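Local coordinates for Mlr3007 protein (Mesorhizobium loti, PDB 3QQM) that probably catalyses the pyridoxal-phosphate-dependent transamination of leucine, isoleucine and valine with 2-oxoglutarate, at residues A[61-66]-A[85-90]; A[54-59]-A[73-78]; A[126-131]-A[140-145]; A[106-111]-A[148-153]. All coordinates share one frame; numbering follows the deposited sequence.

How the contacts relate
The four contacts fall into two pairs on opposite sides of the chain's centre, one pair to each lobe. Contacts 1 and 2 both use helix 53-64, laid against neighbouring strands of the antiparallel sheet; their centres are 11 Å apart, and S86 O meets R74 N at 2.7 Å. Contacts 3 and 4 belong to the mixed sheet, with centres about 7 Å apart, and contact 3 is nested in the loop closed by contact 4. About 28 to 32 Å separates centres across the two pairs. K118 carries pyridoxal phosphate as a Schiff base in the crystal, and E151 of contact 4 probably faces the cofactor, as in relatives.

Contact 1: A[61-66]-A[85-90]; sequences SDALDG and ASAQPY
L64 lies over A87 at the place where helix 53-64 passes the edge strand 83-89, and its side chain shows how a branched residue can straddle a single methyl group. From CB the chain turns so that CG stands anti to the carbonyl carbon (chi1 -77°). CB and CG keep back from the strand, and contact begins at the fork, where CD1 and CD2 each lie 4.0 Å from A87 CB. The A87 methyl therefore faces both tips of the leucine. One residue earlier, A63 sits closer to the strand: its CB is 3.8 Å from A85 CB, and its carbonyl O is 3.7 Å from A87 CB. A85 and A87 point toward the helix while S86, between them, points away, the usual alternation of a strand. L64 also packs on W24, M71 and T73 of the adjoining strands. Three alanines let the backbones draw near, with A63 CA and A87 CA 5.8 Å apart. The side-chain contacts are apolar, with carbonyl oxygens lying against methyls, and the touching residues are only partly buried, which implies that close fit of small methyl groups, rather than directional bonding, joins the end of this helix to the sheet edge.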
loop_
_atom_site.group_PDB
_atom_site.type_symbol
_atom_site.label_atom_id
_atom_site.label_comp_id
_atom_site.label_asym_id
_atom_site.label_seq_id
_atom_site.Cartn_x
_atom_site.Cartn_y
_atom_site.Cartn_z
ATOM N N SER A 61 -15.107 -9.784 -11.955
ATOM C CA SER A 61 -15.585 -11.117 -12.304
ATOM C C SER A 61 -14.947 -11.584 -13.627
ATOM O O SER A 61 -14.466 -12.704 -13.716
ATOM C CB SER A 61 -17.128 -11.128 -12.406
ATOM O OG SER A 61 -17.619 -12.403 -12.813
ATOM N N ASP A 62 -14.941 -10.733 -14.649
ATOM C CA ASP A 62 -14.305 -11.108 -15.935
ATOM C C ASP A 62 -12.808 -11.347 -15.813
ATOM O O ASP A 62 -12.288 -12.266 -16.417
ATOM C CB ASP A 62 -14.528 -10.059 -17.009
ATOM C CG ASP A 62 -15.971 -9.992 -17.475
ATOM O OD1 ASP A 62 -16.810 -10.814 -17.008
ATOM O OD2 ASP A 62 -16.260 -9.095 -18.313
ATOM N N ALA A 63 -12.117 -10.505 -15.045
ATOM C CA ALA A 63 -10.664 -10.642 -14.867
ATOM C C ALA A 63 -10.272 -11.945 -14.170
ATOM O O ALA A 63 -9.243 -12.539 -14.492
ATOM C CB ALA A 63 -10.101 -9.435 -14.104
ATOM N N LEU A 64 -11.117 -12.403 -13.251
ATOM C CA LEU A 64 -10.850 -13.621 -12.488
ATOM C C LEU A 64 -11.552 -14.868 -13.000
ATOM O O LEU A 64 -11.432 -15.938 -12.430
ATOM C CB LEU A 64 -11.147 -13.385 -11.007
ATOM C CG LEU A 64 -10.051 -12.591 -10.277
ATOM C CD1 LEU A 64 -8.721 -13.392 -10.294
ATOM C CD2 LEU A 64 -9.826 -11.190 -10.850
ATOM N N ASP A 65 -12.245 -14.746 -14.110
ATOM C CA ASP A 65 -12.931 -15.881 -14.684
ATOM C C ASP A 65 -11.919 -17.005 -15.033
ATOM O O ASP A 65 -10.990 -16.797 -15.817
ATOM C CB ASP A 65 -13.667 -15.441 -15.959
ATOM C CG ASP A 65 -14.582 -16.529 -16.515
ATOM O OD1 ASP A 65 -15.354 -17.125 -15.718
ATOM O OD2 ASP A 65 -14.556 -16.759 -17.747
ATOM N N GLY A 66 -12.086 -18.174 -14.420
ATOM C CA GLY A 66 -11.232 -19.334 -14.707
ATOM C C GLY A 66 -9.938 -19.376 -13.932
ATOM O O GLY A 66 -9.138 -20.286 -14.116
ATOM N N ALA A 85 -9.676 -3.955 -14.661
ATOM C CA ALA A 85 -9.221 -4.961 -13.727
ATOM C C ALA A 85 -8.262 -5.884 -14.482
ATOM O O ALA A 85 -8.561 -6.357 -15.583
ATOM C CB ALA A 85 -10.370 -5.734 -13.140
ATOM N N SER A 86 -7.090 -6.095 -13.897
ATOM C CA SER A 86 -6.076 -6.959 -14.450
ATOM C C SER A 86 -5.646 -7.977 -13.410
ATOM O O SER A 86 -5.344 -7.613 -12.253
ATOM C CB SER A 86 -4.868 -6.140 -14.864
ATOM O OG SER A 86 -3.773 -6.969 -15.207
ATOM N N ALA A 87 -5.578 -9.241 -13.836
ATOM C CA ALA A 87 -5.157 -10.325 -12.968
ATOM C C ALA A 87 -3.996 -11.111 -13.583
ATOM O O ALA A 87 -4.012 -11.445 -14.772
ATOM C CB ALA A 87 -6.326 -11.261 -12.682
ATOM N N GLN A 88 -2.996 -11.392 -12.761
ATOM C CA GLN A 88 -1.847 -12.190 -13.156
ATOM C C GLN A 88 -1.462 -13.033 -11.956
ATOM O O GLN A 88 -1.710 -12.646 -10.841
ATOM C CB GLN A 88 -0.687 -11.314 -13.588
ATOM C CG GLN A 88 -1.041 -10.314 -14.632
ATOM C CD GLN A 88 0.158 -9.706 -15.250
ATOM O OE1 GLN A 88 0.922 -10.386 -15.944
ATOM N NE2 GLN A 88 0.334 -8.392 -15.047
ATOM N N PRO A 89 -0.815 -14.179 -12.179
ATOM C CA PRO A 89 -0.474 -15.048 -11.052
ATOM C C PRO A 89 0.303 -14.365 -9.933
ATOM O O PRO A 89 1.260 -13.658 -10.188
ATOM C CB PRO A 89 0.390 -16.150 -11.703
ATOM C CG PRO A 89 -0.005 -16.168 -13.094
ATOM C CD PRO A 89 -0.348 -14.740 -13.452
ATOM N N TYR A 90 -0.137 -14.571 -8.698
ATOM C CA TYR A 90 0.551 -14.025 -7.538
ATOM C C TYR A 90 1.820 -14.835 -7.305
ATOM O O TYR A 90 1.802 -16.060 -7.377
ATOM C CB TYR A 90 -0.355 -14.068 -6.313
ATOM C CG TYR A 90 0.335 -13.761 -4.991
ATOM C CD1 TYR A 90 1.002 -12.553 -4.792
ATOM C CD2 TYR A 90 0.258 -14.649 -3.915
ATOM C CE1 TYR A 90 1.621 -12.260 -3.564
ATOM C CE2 TYR A 90 0.867 -14.352 -2.685
ATOM C CZ TYR A 90 1.542 -13.163 -2.524
ATOM O OH TYR A 90 2.142 -12.854 -1.324
#

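Contact 2: A[54-59]-A[73-78]; sequences QRIAEV and TRLALA
Helix segment 54-59 runs nearly antiparallel to strand segment 73-78, at 147° between their directions and with 10.1 Å between axes, and I56 faces L75 in the register. That spacing is bridged by branched aliphatic side chains, and the contact is a clear case of a helix packed on a beta sheet. L75 is the residue gripped from two points. Its CG is anti to the backbone N (chi1 -177°), which carries the fork out toward the helix, and the two methyls then part company: CD2 meets I56 CG2 at 3.8 Å, while CD1 meets V59 CG2 at 3.8 Å. In both pairs the side chains cross at about a right angle, so methyls touch across the chains instead of lying alongside. I56 also serves a second partner with its longer branch, whose CD1 reaches L77 CD1 at 4.4 Å, a looser touch. I56 and V59 are three residues apart and so fall on the same side of the helix, whereas A76, between the two leucines, points away from it. The layer is extended by helix 33-47, where Y41 packs on I56, L40 on L75 and A44 on L77, and by A83 and A85 of strand 83-89, which meet I56 and V59. Only carbon atoms meet across these segments, and I56, L75 and L77 are buried; the implication is a hydrophobic layer between sheet and helices, held by the exclusion of water and by the fit of branched methyls, with backbone hydrogen bonds made inside the helix and between strands.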
loop_
_atom_site.group_PDB
_atom_site.type_symbol
_atom_site.label_atom_id
_atom_site.label_comp_id
_atom_site.label_asym_id
_atom_site.label_seq_id
_atom_site.Cartn_x
_atom_site.Cartn_y
_atom_site.Cartn_z
ATOM N N GLN A 54 -21.860 -2.054 -9.846
ATOM C CA GLN A 54 -22.261 -3.165 -10.701
ATOM C C GLN A 54 -21.173 -3.363 -11.767
ATOM O O GLN A 54 -20.782 -4.502 -12.089
ATOM C CB GLN A 54 -23.675 -2.906 -11.296
ATOM C CG GLN A 54 -24.367 -4.136 -11.962
ATOM C CD GLN A 54 -25.912 -3.916 -12.266
ATOM O OE1 GLN A 54 -26.461 -2.819 -12.057
ATOM N NE2 GLN A 54 -26.593 -4.986 -12.727
ATOM N N ARG A 55 -20.639 -2.250 -12.256
ATOM C CA ARG A 55 -19.570 -2.264 -13.252
ATOM C C ARG A 55 -18.226 -2.764 -12.661
ATOM O O ARG A 55 -17.450 -3.461 -13.339
ATOM C CB ARG A 55 -19.416 -0.870 -13.828
ATOM C CG ARG A 55 -18.240 -0.677 -14.728
ATOM C CD ARG A 55 -18.130 0.800 -15.135
ATOM N NE ARG A 55 -19.341 1.266 -15.832
ATOM C CZ ARG A 55 -19.485 2.484 -16.343
ATOM N NH1 ARG A 55 -18.477 3.361 -16.276
ATOM N NH2 ARG A 55 -20.629 2.816 -16.953
ATOM N N ILE A 56 -17.958 -2.387 -11.412
ATOM C CA ILE A 56 -16.754 -2.824 -10.726
ATOM C C ILE A 56 -16.820 -4.342 -10.599
ATOM O O ILE A 56 -15.875 -5.020 -10.908
ATOM C CB ILE A 56 -16.601 -2.158 -9.319
ATOM C CG1 ILE A 56 -16.402 -0.657 -9.463
ATOM C CG2 ILE A 56 -15.449 -2.765 -8.560
ATOM C CD1 ILE A 56 -15.217 -0.285 -10.290
ATOM N N ALA A 57 -17.956 -4.857 -10.144
ATOM C CA ALA A 57 -18.143 -6.310 -10.012
ATOM C C ALA A 57 -17.982 -7.009 -11.363
ATOM O O ALA A 57 -17.450 -8.103 -11.412
ATOM C CB ALA A 57 -19.515 -6.650 -9.389
ATOM N N GLU A 58 -18.440 -6.373 -12.450
ATOM C CA GLU A 58 -18.330 -6.951 -13.781
ATOM C C GLU A 58 -16.889 -7.102 -14.189
ATOM O O GLU A 58 -16.486 -8.192 -14.598
ATOM C CB GLU A 58 -19.088 -6.125 -14.864
ATOM C CG GLU A 58 -20.650 -6.214 -14.801
ATOM C CD GLU A 58 -21.385 -5.292 -15.817
ATOM O OE1 GLU A 58 -22.645 -5.404 -15.899
ATOM O OE2 GLU A 58 -20.731 -4.453 -16.523
ATOM N N VAL A 59 -16.100 -6.029 -14.096
ATOM C CA VAL A 59 -14.695 -6.128 -14.514
ATOM C C VAL A 59 -13.897 -7.121 -13.642
ATOM O O VAL A 59 -13.082 -7.877 -14.156
ATOM C CB VAL A 59 -13.977 -4.750 -14.595
ATOM C CG1 VAL A 59 -14.679 -3.865 -15.584
ATOM C CG2 VAL A 59 -13.892 -4.058 -13.233
ATOM N N THR A 73 -4.304 -8.838 -8.431
ATOM C CA THR A 73 -5.336 -8.173 -9.164
ATOM C C THR A 73 -5.269 -6.678 -8.987
ATOM O O THR A 73 -5.277 -6.197 -7.874
ATOM C CB THR A 73 -6.695 -8.646 -8.668
ATOM O OG1 THR A 73 -6.764 -10.082 -8.773
ATOM C CG2 THR A 73 -7.828 -7.976 -9.473
ATOM N N ARG A 74 -5.198 -5.945 -10.096
ATOM C CA ARG A 74 -5.164 -4.496 -10.033
ATOM C C ARG A 74 -6.475 -3.936 -10.583
ATOM O O ARG A 74 -6.804 -4.139 -11.752
ATOM C CB ARG A 74 -3.995 -3.909 -10.831
ATOM C CG ARG A 74 -3.866 -2.387 -10.630
ATOM C CD ARG A 74 -2.987 -1.681 -11.644
ATOM N NE ARG A 74 -3.529 -1.829 -12.997
ATOM C CZ ARG A 74 -2.989 -2.585 -13.956
ATOM N NH1 ARG A 74 -1.813 -3.199 -13.774
ATOM N NH2 ARG A 74 -3.584 -2.667 -15.130
ATOM N N LEU A 75 -7.183 -3.189 -9.738
ATOM C CA LEU A 75 -8.452 -2.534 -10.088
ATOM C C LEU A 75 -8.183 -1.045 -10.181
ATOM O O LEU A 75 -7.547 -0.501 -9.288
ATOM C CB LEU A 75 -9.489 -2.784 -9.011
ATOM C CG LEU A 75 -10.888 -2.230 -9.248
ATOM C CD1 LEU A 75 -11.548 -2.884 -10.470
ATOM C CD2 LEU A 75 -11.756 -2.411 -7.972
ATOM N N ALA A 76 -8.637 -0.394 -11.258
ATOM C CA ALA A 76 -8.425 1.047 -11.448
ATOM C C ALA A 76 -9.711 1.744 -11.866
ATOM O O ALA A 76 -10.481 1.214 -12.647
ATOM C CB ALA A 76 -7.328 1.313 -12.476
ATOM N N LEU A 77 -9.910 2.949 -11.334
ATOM C CA LEU A 77 -11.086 3.756 -11.620
ATOM C C LEU A 77 -10.716 5.187 -12.032
ATOM O O LEU A 77 -9.971 5.878 -11.334
ATOM C CB LEU A 77 -11.952 3.815 -10.370
ATOM C CG LEU A 77 -13.262 4.586 -10.439
ATOM C CD1 LEU A 77 -14.262 3.882 -11.380
ATOM C CD2 LEU A 77 -13.828 4.746 -9.021
ATOM N N ALA A 78 -11.251 5.618 -13.159
ATOM C CA ALA A 78 -11.055 6.970 -13.657
ATOM C C ALA A 78 -12.255 7.819 -13.210
ATOM O O ALA A 78 -13.353 7.282 -12.972
ATOM C CB ALA A 78 -10.917 6.991 -15.182
#

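Contact 3: A[126-131]-A[140-145]; sequences THARSE and VLLANE. With EDO (1,2-ethanediol), chain S; EDO (1,2-ethanediol), chain T.
A128, on helix 123-130, meets both V140 and L142, and R129 after it adds a second touch on V140. The segment begins at T126, whose OG1 accepts a hydrogen bond from O2 of ethanediol S, a molecule probably left from crystallisation. A128 comes next and points at the strand: its CB lies 3.9 Å from L142 CG, with both leucine methyls nearby, and 4.0 Å from V140 CG1. The chain of R129 bends at chi2 (59°) and chi3 (-86°), which brings the guanidinium across V140, whose CG2 sits 3.8 Å above its plane, over the centre. At the guanidinium edge NH1 donates to O2 of ethanediol T at 3.0 Å, while NH2 is bonded to the carbonyls of Y132 and A137. An alanine here would remove the guanidinium and would probably leave those two carbonyls without their donor and one side of V140 less well covered. S130 then turns its OG back to H127 O, 2.7 Å away, and E131 OE1 ties to the backbone N of R105. The helix thus lies against strand 139-143, at 125° to it, with A104 beyond strand 99-103 packing on both A128 and V140, and strand 149-152 flanking on the other side.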
loop_
_atom_site.group_PDB
_atom_site.type_symbol
_atom_site.label_atom_id
_atom_site.label_comp_id
_atom_site.label_asym_id
_atom_site.label_seq_id
_atom_site.Cartn_x
_atom_site.Cartn_y
_atom_site.Cartn_z
ATOM N N THR A 126 7.561 7.094 -6.956
ATOM C CA THR A 126 8.381 6.688 -8.086
ATOM C C THR A 126 9.769 7.331 -7.963
ATOM O O THR A 126 10.768 6.695 -8.254
ATOM C CB THR A 126 7.746 7.097 -9.436
ATOM O OG1 THR A 126 6.531 6.366 -9.642
ATOM C CG2 THR A 126 8.695 6.834 -10.624
ATOM N N HIS A 127 9.831 8.581 -7.520
ATOM C CA HIS A 127 11.122 9.252 -7.374
ATOM C C HIS A 127 11.955 8.597 -6.244
ATOM O O HIS A 127 13.158 8.374 -6.409
ATOM C CB HIS A 127 10.952 10.762 -7.130
ATOM C CG HIS A 127 12.244 11.501 -7.079
ATOM N ND1 HIS A 127 12.916 11.741 -5.897
ATOM C CD2 HIS A 127 13.024 12.005 -8.068
ATOM C CE1 HIS A 127 14.047 12.374 -6.158
ATOM N NE2 HIS A 127 14.135 12.552 -7.467
ATOM N N ALA A 128 11.294 8.259 -5.134
ATOM C CA ALA A 128 11.958 7.630 -3.999
ATOM C C ALA A 128 12.514 6.297 -4.430
ATOM O O ALA A 128 13.663 5.990 -4.162
ATOM C CB ALA A 128 10.999 7.458 -2.799
ATOM N N ARG A 129 11.697 5.525 -5.136
ATOM C CA ARG A 129 12.105 4.214 -5.637
ATOM C C ARG A 129 13.319 4.323 -6.587
ATOM O O ARG A 129 14.229 3.500 -6.531
ATOM C CB ARG A 129 10.922 3.568 -6.345
ATOM C CG ARG A 129 11.117 2.144 -6.945
ATOM C CD ARG A 129 11.512 1.082 -5.911
ATOM N NE ARG A 129 12.943 1.021 -5.674
ATOM C CZ ARG A 129 13.556 0.049 -4.995
ATOM N NH1 ARG A 129 12.868 -0.935 -4.434
ATOM N NH2 ARG A 129 14.878 0.068 -4.869
ATOM N N SER A 130 13.369 5.372 -7.399
ATOM C CA SER A 130 14.470 5.533 -8.336
ATOM C C SER A 130 15.813 5.895 -7.654
ATOM O O SER A 130 16.851 5.830 -8.279
ATOM C CB SER A 130 14.126 6.594 -9.389
ATOM O OG SER A 130 14.225 7.894 -8.829
ATOM N N GLU A 131 15.784 6.265 -6.383
ATOM C CA GLU A 131 17.002 6.604 -5.670
ATOM C C GLU A 131 17.910 5.410 -5.396
ATOM O O GLU A 131 19.098 5.598 -5.185
ATOM C CB GLU A 131 16.688 7.233 -4.313
ATOM C CG GLU A 131 15.901 8.516 -4.386
ATOM C CD GLU A 131 15.733 9.175 -3.024
ATOM O OE1 GLU A 131 16.655 9.044 -2.189
ATOM O OE2 GLU A 131 14.701 9.845 -2.803
ATOM N N VAL A 140 11.856 1.135 -0.192
ATOM C CA VAL A 140 12.369 2.423 0.176
ATOM C C VAL A 140 11.375 3.128 1.061
ATOM O O VAL A 140 10.196 3.238 0.707
ATOM C CB VAL A 140 12.608 3.265 -1.115
ATOM C CG1 VAL A 140 13.120 4.672 -0.796
ATOM C CG2 VAL A 140 13.564 2.547 -2.006
ATOM N N LEU A 141 11.838 3.621 2.205
ATOM C CA LEU A 141 10.972 4.340 3.107
ATOM C C LEU A 141 11.092 5.843 2.877
ATOM O O LEU A 141 12.145 6.341 2.450
ATOM C CB LEU A 141 11.312 4.040 4.569
ATOM C CG LEU A 141 11.347 2.578 5.033
ATOM C CD1 LEU A 141 11.568 2.510 6.558
ATOM C CD2 LEU A 141 10.062 1.837 4.624
ATOM N N LEU A 142 9.999 6.553 3.156
ATOM C CA LEU A 142 9.937 7.999 3.057
ATOM C C LEU A 142 9.510 8.585 4.409
ATOM O O LEU A 142 8.639 8.033 5.087
ATOM C CB LEU A 142 8.909 8.452 2.001
ATOM C CG LEU A 142 9.132 8.054 0.540
ATOM C CD1 LEU A 142 8.756 6.596 0.357
ATOM C CD2 LEU A 142 8.306 8.919 -0.387
ATOM N N ALA A 143 10.115 9.710 4.771
ATOM C CA ALA A 143 9.785 10.440 5.991
ATOM C C ALA A 143 9.143 11.765 5.586
ATOM O O ALA A 143 9.180 12.122 4.446
ATOM C CB ALA A 143 11.040 10.688 6.845
ATOM N N ASN A 144 8.548 12.478 6.538
ATOM C CA ASN A 144 7.896 13.757 6.264
ATOM C C ASN A 144 8.763 14.946 6.685
ATOM O O ASN A 144 9.915 14.762 7.049
ATOM C CB ASN A 144 6.527 13.804 6.944
ATOM C CG ASN A 144 6.612 13.783 8.475
ATOM O OD1 ASN A 144 7.689 14.016 9.074
ATOM N ND2 ASN A 144 5.467 13.524 9.119
ATOM N N GLU A 145 8.191 16.161 6.673
ATOM C CA GLU A 145 8.961 17.400 7.008
ATOM C C GLU A 145 9.478 17.472 8.433
ATOM O O GLU A 145 10.262 18.337 8.757
ATOM C CB GLU A 145 8.186 18.701 6.653
ATOM C CG GLU A 145 6.922 19.046 7.452
ATOM C CD GLU A 145 5.658 18.202 7.121
ATOM O OE1 GLU A 145 5.747 17.132 6.467
ATOM O OE2 GLU A 145 4.567 18.628 7.526
HETATM C C1 EDO S . 6.499 2.265 -7.787
HETATM O O1 EDO S . 7.268 2.116 -6.589
HETATM C C2 EDO S . 6.432 3.732 -8.205
HETATM O O2 EDO S . 5.136 4.068 -8.762
HETATM C C1 EDO T . 8.592 -1.981 -5.528
HETATM O O1 EDO T . 9.350 -1.732 -6.714
HETATM C C2 EDO T . 9.537 -2.343 -4.384
HETATM O O2 EDO T . 9.932 -1.186 -3.649
#

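Contact 4: A[106-111]-A[148-153]; sequences TRLDSQ and EICEGT
L108 meets C150 and E151 with a single methyl, in the cofactor-bearing lobe of a class-IV, fold type IV aminotransferase. CD1 is 4.0 Å from C150 CB and 3.6 Å from E151 OE2, so one carbon touches both an apolar neighbour and a carboxylate oxygen. The leucine and glutamate side chains cross at about a right angle. For E151, CG sits between the backbone N and the carbonyl carbon (chi1 60°) and the rest of the chain is extended, which carries the carboxylate over to the leucine.

In the next shell the carboxylate is held at both oxygens: OE2 is bonded to the hydroxyl of Y125, and OE1 to the backbone N of L176. In relatives a glutamate in the corresponding strand faces the pyridine nitrogen of the cofactor, and E151 probably does the same, so L108 would be a second-shell residue beside it. L142 forms backbone bonds with both C150 and E151, a pattern consistent with a classic beta bulge, which helps explain why these consecutive residues both reach L108.

Further out, L108 is fixed by backbone bonding with A143 and by packing on L124 and L142. The loop beyond it is shaped by an Asx turn at D109, and S110 OG lies close to E145 OE2. The turn closes where Q111 N donates to D109 OD1 at 2.8 Å, nearly straight at 162°, approaching from above the carboxylate plane, 50° out of it.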
loop_
_atom_site.group_PDB
_atom_site.type_symbol
_atom_site.label_atom_id
_atom_site.label_comp_id
_atom_site.label_asym_id
_atom_site.label_seq_id
_atom_site.Cartn_x
_atom_site.Cartn_y
_atom_site.Cartn_z
ATOM N N THR A 106 13.853 11.763 -0.622
ATOM C CA THR A 106 12.551 12.252 -1.064
ATOM C C THR A 106 11.642 12.318 0.154
ATOM O O THR A 106 11.420 11.312 0.791
ATOM C CB THR A 106 11.878 11.249 -2.035
ATOM O OG1 THR A 106 12.713 11.055 -3.173
ATOM C CG2 THR A 106 10.492 11.738 -2.477
ATOM N N ARG A 107 11.128 13.500 0.460
ATOM C CA ARG A 107 10.231 13.680 1.610
ATOM C C ARG A 107 8.763 13.917 1.227
ATOM O O ARG A 107 8.464 14.479 0.200
ATOM C CB ARG A 107 10.731 14.825 2.480
ATOM C CG ARG A 107 12.100 14.554 3.074
ATOM C CD ARG A 107 12.082 13.262 3.894
ATOM N NE ARG A 107 13.413 12.836 4.325
ATOM C CZ ARG A 107 13.959 13.197 5.471
ATOM N NH1 ARG A 107 13.288 13.990 6.303
ATOM N NH2 ARG A 107 15.175 12.773 5.785
ATOM N N LEU A 108 7.869 13.453 2.091
ATOM C CA LEU A 108 6.450 13.620 1.929
ATOM C C LEU A 108 6.045 14.851 2.743
ATOM O O LEU A 108 6.709 15.232 3.729
ATOM C CB LEU A 108 5.670 12.400 2.449
ATOM C CG LEU A 108 5.856 11.065 1.699
ATOM C CD1 LEU A 108 5.155 9.935 2.403
ATOM C CD2 LEU A 108 5.365 11.198 0.314
ATOM N N ASP A 109 4.956 15.477 2.307
ATOM C CA ASP A 109 4.396 16.634 2.957
ATOM C C ASP A 109 3.157 16.182 3.746
ATOM O O ASP A 109 2.143 15.782 3.162
ATOM C CB ASP A 109 4.035 17.684 1.903
ATOM C CG ASP A 109 3.346 18.909 2.502
ATOM O OD1 ASP A 109 3.038 18.884 3.715
ATOM O OD2 ASP A 109 3.071 19.876 1.745
ATOM N N SER A 110 3.215 16.296 5.066
ATOM C CA SER A 110 2.111 15.842 5.917
ATOM C C SER A 110 0.783 16.523 5.633
ATOM O O SER A 110 -0.250 16.002 6.024
ATOM C CB SER A 110 2.448 16.019 7.400
ATOM O OG SER A 110 2.426 17.379 7.768
ATOM N N GLN A 111 0.812 17.693 4.982
ATOM C CA GLN A 111 -0.401 18.436 4.662
ATOM C C GLN A 111 -1.024 18.020 3.312
ATOM O O GLN A 111 -2.113 18.483 2.947
ATOM C CB GLN A 111 -0.116 19.951 4.687
ATOM C CG GLN A 111 0.449 20.439 6.045
ATOM C CD GLN A 111 -0.449 20.017 7.232
ATOM O OE1 GLN A 111 -1.671 20.253 7.233
ATOM N NE2 GLN A 111 0.158 19.360 8.231
ATOM N N GLU A 148 9.711 12.141 10.458
ATOM C CA GLU A 148 8.963 11.017 10.962
ATOM C C GLU A 148 8.728 10.068 9.807
ATOM O O GLU A 148 8.313 10.479 8.730
ATOM C CB GLU A 148 7.631 11.517 11.555
ATOM C CG GLU A 148 7.860 12.508 12.726
ATOM C CD GLU A 148 6.662 13.374 13.089
ATOM O OE1 GLU A 148 5.653 13.429 12.330
ATOM O OE2 GLU A 148 6.773 14.042 14.141
ATOM N N ILE A 149 9.044 8.803 10.020
ATOM C CA ILE A 149 8.838 7.804 9.018
ATOM C C ILE A 149 7.359 7.693 8.786
ATOM O O ILE A 149 6.568 7.675 9.752
ATOM C CB ILE A 149 9.353 6.422 9.461
ATOM C CG1 ILE A 149 10.873 6.424 9.504
ATOM C CG2 ILE A 149 8.863 5.320 8.499
ATOM C CD1 ILE A 149 11.539 6.589 8.110
ATOM N N CYS A 150 6.979 7.616 7.518
ATOM C CA CYS A 150 5.588 7.484 7.165
ATOM C C CYS A 150 5.220 6.081 6.621
ATOM O O CYS A 150 4.345 5.369 7.173
ATOM C CB CYS A 150 5.232 8.525 6.111
ATOM S SG CYS A 150 5.398 10.287 6.596
ATOM N N GLU A 151 5.906 5.680 5.558
ATOM C CA GLU A 151 5.588 4.439 4.858
ATOM C C GLU A 151 6.618 4.114 3.795
ATOM O O GLU A 151 7.589 4.848 3.594
ATOM C CB GLU A 151 4.228 4.638 4.146
ATOM C CG GLU A 151 4.264 5.809 3.116
ATOM C CD GLU A 151 2.891 6.173 2.473
ATOM O OE1 GLU A 151 1.925 5.368 2.547
ATOM O OE2 GLU A 151 2.799 7.284 1.871
ATOM N N GLY A 152 6.418 2.982 3.141
ATOM C CA GLY A 152 7.246 2.575 2.029
ATOM C C GLY A 152 6.545 3.038 0.754
ATOM O O GLY A 152 5.391 3.509 0.802
ATOM N N THR A 153 7.227 2.937 -0.376
ATOM C CA THR A 153 6.629 3.297 -1.638
ATOM C C THR A 153 5.371 2.435 -1.943
ATOM O O THR A 153 4.451 2.903 -2.624
ATOM C CB THR A 153 7.616 3.115 -2.800
ATOM O OG1 THR A 153 7.876 1.713 -3.015
ATOM C CG2 THR A 153 8.934 3.881 -2.523
#